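Local coordinates for lipoprotein (Colwellia psychrerythraea, PDB 3O0Y) that is of unknown function but is probably a lipid-anchored envelope protein, with a mostly helical fold that may be related to metallopeptidases, at residues Q29-L34 with N88-I93; D166-L171 with I243-A248; Q523-M528 with D538-I543. All coordinates share one frame; numbering follows the deposited sequence.

Contact 1: Q29-L34 with N88-I93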
# COMPACT_ATOMS: atom_id res chain seq x y z
N GLN A 29 30.86 -0.66 11.08
CA GLN A 29 30.89 -1.97 10.44
C GLN A 29 29.94 -2.97 11.08
O GLN A 29 29.29 -3.75 10.38
CB GLN A 29 32.31 -2.55 10.41
CG GLN A 29 33.28 -1.71 9.57
CD GLN A 29 34.76 -2.15 9.67
OE1 GLN A 29 35.25 -2.62 10.73
NE2 GLN A 29 35.47 -1.96 8.56
N GLN A 30 29.79 -2.91 12.41
CA GLN A 30 28.87 -3.81 13.08
C GLN A 30 27.43 -3.47 12.61
O GLN A 30 26.60 -4.38 12.41
CB GLN A 30 28.92 -3.58 14.59
CG GLN A 30 27.99 -4.55 15.36
CD GLN A 30 28.13 -4.43 16.86
OE1 GLN A 30 28.82 -3.54 17.36
NE2 GLN A 30 27.40 -5.27 17.59
N LEU A 31 27.14 -2.18 12.56
CA LEU A 31 25.82 -1.66 12.13
C LEU A 31 25.53 -2.08 10.69
O LEU A 31 24.46 -2.58 10.39
CB LEU A 31 25.73 -0.14 12.32
CG LEU A 31 25.50 0.35 13.75
CD1 LEU A 31 25.81 1.86 13.84
CD2 LEU A 31 24.06 0.05 14.23
N ALA A 32 26.50 -1.95 9.79
CA ALA A 32 26.25 -2.34 8.42
C ALA A 32 25.95 -3.83 8.34
O ALA A 32 25.10 -4.24 7.56
CB ALA A 32 27.45 -1.99 7.53
N SER A 33 26.63 -4.65 9.12
CA SER A 33 26.36 -6.09 9.11
C SER A 33 24.98 -6.39 9.58
O SER A 33 24.32 -7.28 9.03
CB SER A 33 27.37 -6.95 9.93
OG SER A 33 28.66 -6.85 9.32
N LEU A 34 24.55 -5.67 10.62
CA LEU A 34 23.20 -5.85 11.14
C LEU A 34 22.11 -5.47 10.12
O LEU A 34 21.04 -6.13 10.02
CB LEU A 34 22.98 -5.07 12.44
CG LEU A 34 23.73 -5.69 13.60
CD1 LEU A 34 24.04 -4.66 14.72
CD2 LEU A 34 22.97 -6.98 14.19
N ASN A 88 17.13 -4.50 18.71
CA ASN A 88 17.65 -4.17 20.00
C ASN A 88 19.21 -4.01 19.95
O ASN A 88 19.76 -3.16 20.62
CB ASN A 88 17.19 -5.25 21.01
CG ASN A 88 15.80 -5.01 21.45
OD1 ASN A 88 15.34 -3.86 21.44
ND2 ASN A 88 15.08 -6.10 21.84
N THR A 89 19.89 -4.79 19.16
CA THR A 89 21.36 -4.73 19.07
C THR A 89 21.72 -3.41 18.39
O THR A 89 22.59 -2.65 18.89
CB THR A 89 21.91 -5.90 18.29
OG1 THR A 89 21.56 -7.11 18.99
CG2 THR A 89 23.43 -5.76 18.13
N ILE A 90 21.00 -3.10 17.30
CA ILE A 90 21.22 -1.81 16.57
C ILE A 90 21.04 -0.65 17.56
O ILE A 90 21.86 0.24 17.65
CB ILE A 90 20.22 -1.60 15.41
CG1 ILE A 90 20.52 -2.59 14.30
CG2 ILE A 90 20.28 -0.16 14.85
CD1 ILE A 90 19.51 -2.67 13.15
N ALA A 91 19.98 -0.69 18.36
CA ALA A 91 19.66 0.43 19.22
C ALA A 91 20.71 0.71 20.31
O ALA A 91 20.80 1.80 20.81
CB ALA A 91 18.19 0.24 19.88
N GLY A 92 21.43 -0.32 20.73
CA GLY A 92 22.38 -0.20 21.83
C GLY A 92 23.76 0.27 21.42
O GLY A 92 24.56 0.63 22.27
N ILE A 93 24.06 0.29 20.12
CA ILE A 93 25.42 0.56 19.66
C ILE A 93 25.72 2.05 19.80
O ILE A 93 24.88 2.88 19.56
CB ILE A 93 25.62 0.05 18.24
CG1 ILE A 93 25.76 -1.47 18.31
CG2 ILE A 93 26.83 0.74 17.54
CD1 ILE A 93 25.58 -2.12 17.02

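Contact 2: D166-L171 with I243-A248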
# COMPACT_ATOMS: atom_id res chain seq x y z
N ASP A 166 10.88 -22.22 -12.48
CA ASP A 166 10.68 -21.58 -11.15
C ASP A 166 9.20 -21.32 -10.75
O ASP A 166 8.78 -21.46 -9.57
CB ASP A 166 11.40 -20.25 -11.07
CG ASP A 166 12.93 -20.37 -11.10
OD1 ASP A 166 13.48 -21.44 -10.86
OD2 ASP A 166 13.59 -19.33 -11.42
N TYR A 167 8.40 -20.98 -11.76
CA TYR A 167 6.95 -20.76 -11.58
C TYR A 167 6.25 -22.06 -11.21
O TYR A 167 5.47 -22.11 -10.27
CB TYR A 167 6.42 -20.15 -12.89
CG TYR A 167 5.02 -19.64 -12.96
CD1 TYR A 167 4.70 -18.37 -12.53
CD2 TYR A 167 3.98 -20.45 -13.45
CE1 TYR A 167 3.38 -17.84 -12.72
CE2 TYR A 167 2.69 -19.92 -13.66
CZ TYR A 167 2.40 -18.65 -13.24
OH TYR A 167 1.13 -18.14 -13.39
N ILE A 168 6.64 -23.15 -11.89
CA ILE A 168 6.07 -24.46 -11.63
C ILE A 168 6.40 -24.96 -10.24
O ILE A 168 5.53 -25.50 -9.52
CB ILE A 168 6.51 -25.45 -12.76
CG1 ILE A 168 5.75 -25.08 -14.03
CG2 ILE A 168 6.23 -26.92 -12.37
CD1 ILE A 168 6.45 -25.60 -15.31
N VAL A 169 7.66 -24.80 -9.88
CA VAL A 169 8.16 -25.22 -8.58
C VAL A 169 7.44 -24.45 -7.44
O VAL A 169 7.11 -25.02 -6.40
CB VAL A 169 9.66 -25.07 -8.54
CG1 VAL A 169 10.18 -25.18 -7.14
CG2 VAL A 169 10.29 -26.15 -9.50
N ARG A 170 7.22 -23.16 -7.68
CA ARG A 170 6.46 -22.36 -6.70
C ARG A 170 5.04 -22.86 -6.53
O ARG A 170 4.56 -23.07 -5.38
CB ARG A 170 6.51 -20.87 -7.09
CG ARG A 170 7.82 -20.26 -6.60
CD ARG A 170 7.82 -18.73 -6.72
NE ARG A 170 8.80 -18.10 -5.83
CZ ARG A 170 9.29 -16.88 -6.00
NH1 ARG A 170 8.85 -16.11 -6.99
NH2 ARG A 170 10.15 -16.40 -5.13
N LEU A 171 4.35 -23.10 -7.65
CA LEU A 171 2.97 -23.64 -7.60
C LEU A 171 2.87 -24.96 -6.84
O LEU A 171 1.90 -25.18 -6.10
CB LEU A 171 2.37 -23.78 -9.01
CG LEU A 171 2.18 -22.51 -9.84
CD1 LEU A 171 1.78 -22.91 -11.26
CD2 LEU A 171 1.19 -21.53 -9.28
N ILE A 243 3.09 -25.63 -20.27
CA ILE A 243 1.72 -25.25 -19.97
C ILE A 243 0.98 -26.41 -19.32
O ILE A 243 0.28 -26.24 -18.31
CB ILE A 243 1.01 -24.76 -21.25
CG1 ILE A 243 1.62 -23.45 -21.72
CG2 ILE A 243 -0.49 -24.60 -21.05
CD1 ILE A 243 1.26 -23.13 -23.13
N THR A 244 1.17 -27.63 -19.83
CA THR A 244 0.59 -28.81 -19.21
C THR A 244 1.04 -29.02 -17.78
O THR A 244 0.24 -29.42 -16.91
CB THR A 244 0.90 -30.09 -20.06
OG1 THR A 244 0.39 -29.84 -21.37
CG2 THR A 244 0.26 -31.34 -19.41
N GLN A 245 2.33 -28.77 -17.54
CA GLN A 245 2.90 -28.86 -16.20
C GLN A 245 2.29 -27.83 -15.24
O GLN A 245 1.97 -28.15 -14.08
CB GLN A 245 4.41 -28.70 -16.26
CG GLN A 245 5.12 -29.93 -16.81
CD GLN A 245 6.61 -29.69 -16.90
OE1 GLN A 245 7.28 -29.51 -15.88
NE2 GLN A 245 7.13 -29.71 -18.13
N VAL A 246 2.02 -26.65 -15.74
CA VAL A 246 1.38 -25.59 -14.97
C VAL A 246 -0.03 -25.98 -14.65
O VAL A 246 -0.42 -25.92 -13.50
CB VAL A 246 1.41 -24.21 -15.67
CG1 VAL A 246 0.47 -23.19 -14.90
CG2 VAL A 246 2.90 -23.69 -15.69
N ILE A 247 -0.77 -26.48 -15.65
CA ILE A 247 -2.13 -26.95 -15.42
C ILE A 247 -2.18 -28.05 -14.38
O ILE A 247 -3.09 -28.06 -13.56
CB ILE A 247 -2.80 -27.46 -16.73
CG1 ILE A 247 -2.98 -26.29 -17.70
CG2 ILE A 247 -4.13 -28.21 -16.37
CD1 ILE A 247 -3.29 -26.71 -19.19
N ALA A 248 -1.23 -28.97 -14.45
CA ALA A 248 -1.14 -30.04 -13.47
C ALA A 248 -0.94 -29.52 -12.04
O ALA A 248 -1.62 -29.96 -11.10
CB ALA A 248 -0.05 -31.02 -13.82

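Contact 3: Q523-M528 with D538-I543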
# COMPACT_ATOMS: atom_id res chain seq x y z
N GLN A 523 -22.76 1.99 10.64
CA GLN A 523 -22.65 3.41 11.02
C GLN A 523 -21.51 4.07 10.27
O GLN A 523 -21.63 5.25 9.82
CB GLN A 523 -22.46 3.57 12.55
CG GLN A 523 -23.68 3.19 13.35
CD GLN A 523 -23.38 2.81 14.82
OE1 GLN A 523 -22.24 2.87 15.27
NE2 GLN A 523 -24.41 2.50 15.56
N ALA A 524 -20.39 3.33 10.13
CA ALA A 524 -19.23 3.87 9.43
C ALA A 524 -19.57 4.06 7.93
O ALA A 524 -19.25 5.10 7.33
CB ALA A 524 -18.00 2.91 9.62
N ILE A 525 -20.26 3.08 7.34
CA ILE A 525 -20.68 3.21 5.92
C ILE A 525 -21.58 4.46 5.73
O ILE A 525 -21.35 5.29 4.83
CB ILE A 525 -21.46 1.95 5.45
CG1 ILE A 525 -20.53 0.74 5.36
CG2 ILE A 525 -22.13 2.19 4.05
CD1 ILE A 525 -21.18 -0.56 5.27
N SER A 526 -22.58 4.59 6.59
CA SER A 526 -23.54 5.70 6.50
C SER A 526 -22.81 7.02 6.60
O SER A 526 -22.99 7.91 5.77
CB SER A 526 -24.57 5.64 7.63
OG SER A 526 -25.39 4.50 7.46
N TYR A 527 -21.90 7.14 7.58
CA TYR A 527 -21.17 8.42 7.79
C TYR A 527 -20.36 8.75 6.53
O TYR A 527 -20.37 9.89 6.04
CB TYR A 527 -20.25 8.31 9.05
CG TYR A 527 -19.47 9.56 9.36
CD1 TYR A 527 -20.06 10.70 9.90
CD2 TYR A 527 -18.15 9.70 8.90
CE1 TYR A 527 -19.30 11.86 10.18
CE2 TYR A 527 -17.48 10.87 9.04
CZ TYR A 527 -18.01 11.93 9.69
OH TYR A 527 -17.24 13.04 9.85
N MET A 528 -19.56 7.77 6.09
CA MET A 528 -18.65 8.04 4.98
C MET A 528 -19.44 8.40 3.68
O MET A 528 -19.04 9.30 2.90
CB MET A 528 -17.68 6.87 4.73
CG MET A 528 -16.78 7.01 3.50
SD MET A 528 -15.36 5.71 3.49
CE MET A 528 -14.08 6.59 4.04
N ASP A 538 -18.56 1.36 -3.18
CA ASP A 538 -17.18 1.75 -2.95
C ASP A 538 -16.95 1.98 -1.44
O ASP A 538 -15.96 1.49 -0.85
CB ASP A 538 -16.85 2.97 -3.82
CG ASP A 538 -17.14 2.67 -5.34
OD1 ASP A 538 -16.76 1.53 -5.74
OD2 ASP A 538 -17.78 3.47 -6.10
N VAL A 539 -17.91 2.62 -0.80
CA VAL A 539 -17.80 2.81 0.63
C VAL A 539 -17.79 1.51 1.40
O VAL A 539 -17.02 1.38 2.33
CB VAL A 539 -18.83 3.80 1.14
CG1 VAL A 539 -18.69 3.96 2.69
CG2 VAL A 539 -18.55 5.14 0.47
N VAL A 540 -18.62 0.55 1.03
CA VAL A 540 -18.66 -0.78 1.67
C VAL A 540 -17.25 -1.42 1.63
O VAL A 540 -16.73 -1.89 2.66
CB VAL A 540 -19.65 -1.74 1.03
CG1 VAL A 540 -19.41 -3.12 1.61
CG2 VAL A 540 -21.10 -1.31 1.35
N ALA A 541 -16.60 -1.37 0.46
CA ALA A 541 -15.26 -1.97 0.36
C ALA A 541 -14.24 -1.23 1.23
O ALA A 541 -13.36 -1.87 1.82
CB ALA A 541 -14.81 -2.03 -1.08
N GLU A 542 -14.33 0.10 1.32
CA GLU A 542 -13.44 0.85 2.16
C GLU A 542 -13.61 0.51 3.63
O GLU A 542 -12.62 0.24 4.37
CB GLU A 542 -13.65 2.34 1.95
CG GLU A 542 -13.31 2.83 0.59
CD GLU A 542 -11.85 2.91 0.33
OE1 GLU A 542 -11.04 3.27 1.25
OE2 GLU A 542 -11.52 2.59 -0.81
N ILE A 543 -14.84 0.57 4.11
CA ILE A 543 -15.07 0.28 5.54
C ILE A 543 -14.59 -1.16 5.89
O ILE A 543 -13.89 -1.37 6.88
CB ILE A 543 -16.59 0.46 5.94
CG1 ILE A 543 -16.98 1.93 5.78
CG2 ILE A 543 -16.87 -0.16 7.39
CD1 ILE A 543 -16.03 2.98 6.41

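Contact 1: Q29-L34 with N88-I93
Q30, L31 and L34 meet T89, I90 and I93 where the start of helix 27-44 runs antiparallel to the end of helix 73-92, a helix pair whose short axes lie 10.2 Å apart at 158°. No hydrogen bond crosses; the evidence for the pairing is apolar contact and one amide packed against a methyl.

Apolar contacts come first. L31 and I90 are the buried pair: CD2 of L31 lies 3.8 Å from CG2 of I90, while CB of L34 rests near CG1 of the same isoleucine. CD1 of L34 touches CG2 of T89 at 3.6 Å and meets CD1 of I93 tip to tip. CG2 of T89, anti to the backbone N, points across, while its OG1 is hydrogen-bonded to the carbonyl oxygen of S85. I93 slides alongside L31 in the opposite sense, with CG2 facing L31 CD1.

The polar side chain takes part through its flat face. With CG anti to the backbone N (chi1 -178°) and the chain extended beyond it, Q30 brings its amide over I93. CD1 of I93 sits almost squarely above the amide plane, 3.4 Å from CD of Q30, and at similar range from OE1 (3.6 Å) and NE2 (3.7 Å).

Contact 2: D166-L171 with I243-A248
I168 and V246 are the residues whose CA atoms come nearest, 5.9 Å apart, between two helix segments that run almost parallel at 14° and an axis distance of 9.6 Å. The contacts across this gap are mainly between carbon atoms, and no hydrogen bond joins the segments.

V246 is the hub, and its two methyls divide the work. CG2 of V246 lies 3.6 Å from CG1 of I168, the tightest side-chain approach here, and the two side chains meet at a slant. CG1 of V246, set anti to the backbone N (chi1 169°), lies 3.9 Å from CD1 of L171. Both methyls also reach the rim of the Y167 ring: CG2 of V246 comes to CD2 of Y167 at 4.1 Å near the plane of the ring, so the valine packs against an edge of the ring. The ring of Y167 also meets that of F224, their planes at about 30°. The phenol oxygen is hydrogen-bonded to the carbonyl of F220, which holds the far end of the ring. Toward the more open side, CD1 of I168 runs across Q245, 3.8 Å from its CB, and so uses the aliphatic root of the glutamine; NE2 of Q245 has a weak hydrogen bond to S241 in its own helix.

In the fold, this joins helix 161-172 to the long helix 236-268, from which L242 and K249 also touch I168. Helix 219-228 covers V246 and L171 through F224 and F220 respectively, and M152 of helix 144-154 packs on Y167 and L171, making the site a junction of four helices.

Contact 3: Q523-M528 with D538-I543
I525 and M528 interlock with V539 and I543 in a helical hairpin, formed by the successive helices 521-532 and 536-548, whose short axes cross at 130° and come within 9.3 Å.

Aliphatic contacts carry most of it. I525 spans three partners: CG1 meets CG1 of I543 at 3.8 Å, CD1 lies 4.0 Å from CG2 of V540, and CG2 faces CG1 of V539. The chi2 of I543, -48°, folds its CD1 toward the opposite helix, where it rests 3.8 Å from CB of A524. A shorter side chain such as an alanine here would probably open a gap beside A524 and I525 and leave the M528 sulfur without one of its neighbours.

The thioether forms the second group. M528 passes V539 at a slant, CG 3.7 Å from V539 CG1, and slides past I543 in the opposite direction. Its first two torsions are both extended (chi1 174°) and carry the sulfur across: SD of M528 lies 3.8 Å from CG1 of V539, and farther, at 4.1 Å, from CB of E542 and CD1 of I543.

Charge is kept to the margin. E542 contributes its CB here, while its OE1 forms a salt bridge with R507. With no hydrogen bond across the segments, the hairpin is probably held at this point mainly by apolar packing, and the carboxylate is probably stabilised by arginine.

In the fold
The three contacts follow one another along the chain without overlap, and each joins a different pair of helices: 27-44 with 73-92, 161-172 with 236-268, and 521-532 with 536-548. Their centres are well separated, about 41 Å between contacts 1 and 2, 44 Å between 1 and 3, and 40 Å between 2 and 3, and none touches another. Contacts 1 and 3 lie on opposite sides of the chain's centre. Contact 3 closes a local hairpin, whereas contacts 1 and 2 bring together segments 54 and 72 residues apart. None involves the small three-stranded sheet, so these widely spaced sites tie up a predominantly helical body by apolar helix pairing.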